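Local coordinates for protein transcobalamin-1 (Homo sapiens, PDB 4KKI) that binds vitamin B12 and other corrinoids with very high affinity, carrying them and shielding cobalamin from stomach acid, at residues V58-L63 against V290-M295. Residues are numbered along the deposited sequence; the frame is centred on the assembly and turned at random.
Sequences VLSLKL and VLPALM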
loop_
_atom_site.group_PDB
_atom_site.type_symbol
_atom_site.label_atom_id
_atom_site.label_comp_id
_atom_site.label_asym_id
_atom_site.label_seq_id
_atom_site.Cartn_x
_atom_site.Cartn_y
_atom_site.Cartn_z
ATOM N N VAL A 58 10.142 1.232 8.794
ATOM C CA VAL A 58 10.531 0.595 10.048
ATOM C C VAL A 58 9.682 -0.648 10.322
ATOM O O VAL A 58 10.202 -1.674 10.760
ATOM C CB VAL A 58 10.466 1.588 11.238
ATOM C CG1 VAL A 58 10.584 0.858 12.568
ATOM C CG2 VAL A 58 11.557 2.644 11.108
ATOM N N LEU A 59 8.383 -0.556 10.048
ATOM C CA LEU A 59 7.489 -1.707 10.163
ATOM C C LEU A 59 7.997 -2.875 9.324
ATOM O O LEU A 59 8.066 -4.008 9.795
ATOM C CB LEU A 59 6.071 -1.336 9.722
ATOM C CG LEU A 59 5.084 -2.490 9.510
ATOM C CD1 LEU A 59 4.952 -3.349 10.759
ATOM C CD2 LEU A 59 3.721 -1.964 9.083
ATOM N N SER A 60 8.352 -2.577 8.079
ATOM C CA SER A 60 8.851 -3.577 7.147
ATOM C C SER A 60 10.112 -4.258 7.675
ATOM O O SER A 60 10.233 -5.483 7.637
ATOM C CB SER A 60 9.140 -2.916 5.796
ATOM O OG SER A 60 9.779 -3.811 4.908
ATOM N N LEU A 61 11.044 -3.454 8.172
ATOM C CA LEU A 61 12.320 -3.955 8.671
ATOM C C LEU A 61 12.177 -4.792 9.941
ATOM O O LEU A 61 12.760 -5.872 10.049
ATOM C CB LEU A 61 13.283 -2.791 8.911
ATOM C CG LEU A 61 13.728 -2.079 7.631
ATOM C CD1 LEU A 61 14.432 -0.771 7.944
ATOM C CD2 LEU A 61 14.627 -2.992 6.813
ATOM N N LYS A 62 11.406 -4.291 10.901
ATOM C CA LYS A 62 11.225 -4.991 12.170
ATOM C C LYS A 62 10.532 -6.333 11.951
ATOM O O LYS A 62 10.777 -7.300 12.675
ATOM C CB LYS A 62 10.441 -4.124 13.162
ATOM C CG LYS A 62 11.154 -2.832 13.544
ATOM C CD LYS A 62 11.297 -2.681 15.050
ATOM C CE LYS A 62 9.949 -2.508 15.729
ATOM N NZ LYS A 62 10.103 -2.345 17.203
ATOM N N LEU A 63 9.687 -6.386 10.929
ATOM C CA LEU A 63 8.942 -7.590 10.596
ATOM C C LEU A 63 9.857 -8.731 10.143
ATOM O O LEU A 63 9.540 -9.905 10.336
ATOM C CB LEU A 63 7.915 -7.273 9.513
ATOM C CG LEU A 63 6.702 -8.192 9.430
ATOM C CD1 LEU A 63 6.062 -8.359 10.799
ATOM C CD2 LEU A 63 5.712 -7.611 8.444
ATOM N N VAL A 290 7.219 -4.774 -0.161
ATOM C CA VAL A 290 7.575 -6.041 -0.796
ATOM C C VAL A 290 8.467 -6.917 0.092
ATOM O O VAL A 290 8.431 -8.144 -0.002
ATOM C CB VAL A 290 8.243 -5.827 -2.179
ATOM C CG1 VAL A 290 9.686 -5.355 -2.025
ATOM C CG2 VAL A 290 8.187 -7.103 -3.002
ATOM N N LEU A 291 9.237 -6.282 0.970
ATOM C CA LEU A 291 10.252 -6.976 1.766
ATOM C C LEU A 291 9.789 -8.150 2.653
ATOM O O LEU A 291 10.401 -9.218 2.606
ATOM C CB LEU A 291 11.078 -5.973 2.588
ATOM C CG LEU A 291 12.166 -6.575 3.478
ATOM C CD1 LEU A 291 13.229 -7.265 2.633
ATOM C CD2 LEU A 291 12.791 -5.511 4.381
ATOM N N PRO A 292 8.730 -7.960 3.471
ATOM C CA PRO A 292 8.357 -9.036 4.404
ATOM C C PRO A 292 8.096 -10.388 3.737
ATOM O O PRO A 292 8.609 -11.408 4.204
ATOM C CB PRO A 292 7.069 -8.509 5.042
ATOM C CG PRO A 292 7.209 -7.031 4.979
ATOM C CD PRO A 292 7.893 -6.761 3.669
ATOM N N ALA A 293 7.321 -10.385 2.658
ATOM C CA ALA A 293 6.979 -11.616 1.955
ATOM C C ALA A 293 8.215 -12.327 1.416
ATOM O O ALA A 293 8.293 -13.552 1.446
ATOM C CB ALA A 293 5.994 -11.331 0.830
ATOM N N LEU A 294 9.188 -11.556 0.937
ATOM C CA LEU A 294 10.409 -12.133 0.377
ATOM C C LEU A 294 11.219 -12.868 1.442
ATOM O O LEU A 294 12.103 -13.666 1.127
ATOM C CB LEU A 294 11.265 -11.049 -0.277
ATOM C CG LEU A 294 10.558 -10.192 -1.328
ATOM C CD1 LEU A 294 11.499 -9.132 -1.874
ATOM C CD2 LEU A 294 10.009 -11.057 -2.449
ATOM N N MET A 295 10.909 -12.588 2.702
ATOM C CA MET A 295 11.587 -13.217 3.822
ATOM C C MET A 295 10.646 -14.196 4.505
ATOM O O MET A 295 10.921 -14.672 5.605
ATOM C CB MET A 295 12.039 -12.159 4.827
ATOM C CG MET A 295 13.388 -12.439 5.438
ATOM S SD MET A 295 14.704 -11.806 4.393
ATOM C CE MET A 295 14.449 -10.047 4.603
#
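Ser60 sits closest to the second helix: its OG lies 3.4 Å from Leu291 CB and 3.7 Å from Pro292 CD, so the hydroxyl slots in where the leucine stem meets the proline ring. With OG anti to the backbone N (chi1 173°), the oxygen projects into the gap between the helices, and there it hydrogen-bonds to the carbonyl O of Ala288, one turn before Pro292. The second helix is kinked here, its usual bonding interrupted at Pro292 and Ala293. Next along, Leu61 leaves its backbone pointing away from the partner but swings its end back, bringing CD2 to 4.0 Å from Leu291 CD2. That pair meets methyl to methyl, and Met43 of helix 37-45 packs against both Ser60 and Leu61. Leu63 brings CD2 to within 3.8 Å of both CB and CG of Pro292, next to the CD that Ser60 OG approaches, the two side chains meeting at about a right angle; Phe299 also touches Leu63. Segments 58-63 and 290-294, taken from helices 55-63 and 284-294, run nearly parallel (10°), their axes coming within 8.7 Å, inside the mainly helical N-terminal alpha domain, an alpha6-alpha6 barrel. Gln289, which binds cyanocobalamin, directly precedes the second segment, although the side chain of Pro292 is about 11 Å from the bound cyanocobalamin. Two apolar pairs and the packing of the Ser60 hydroxyl join the segments. Ala288 O would ordinarily receive the N-H of residue 292; proline has none, and Ser60 OG bonds to this carbonyl from the other helix instead.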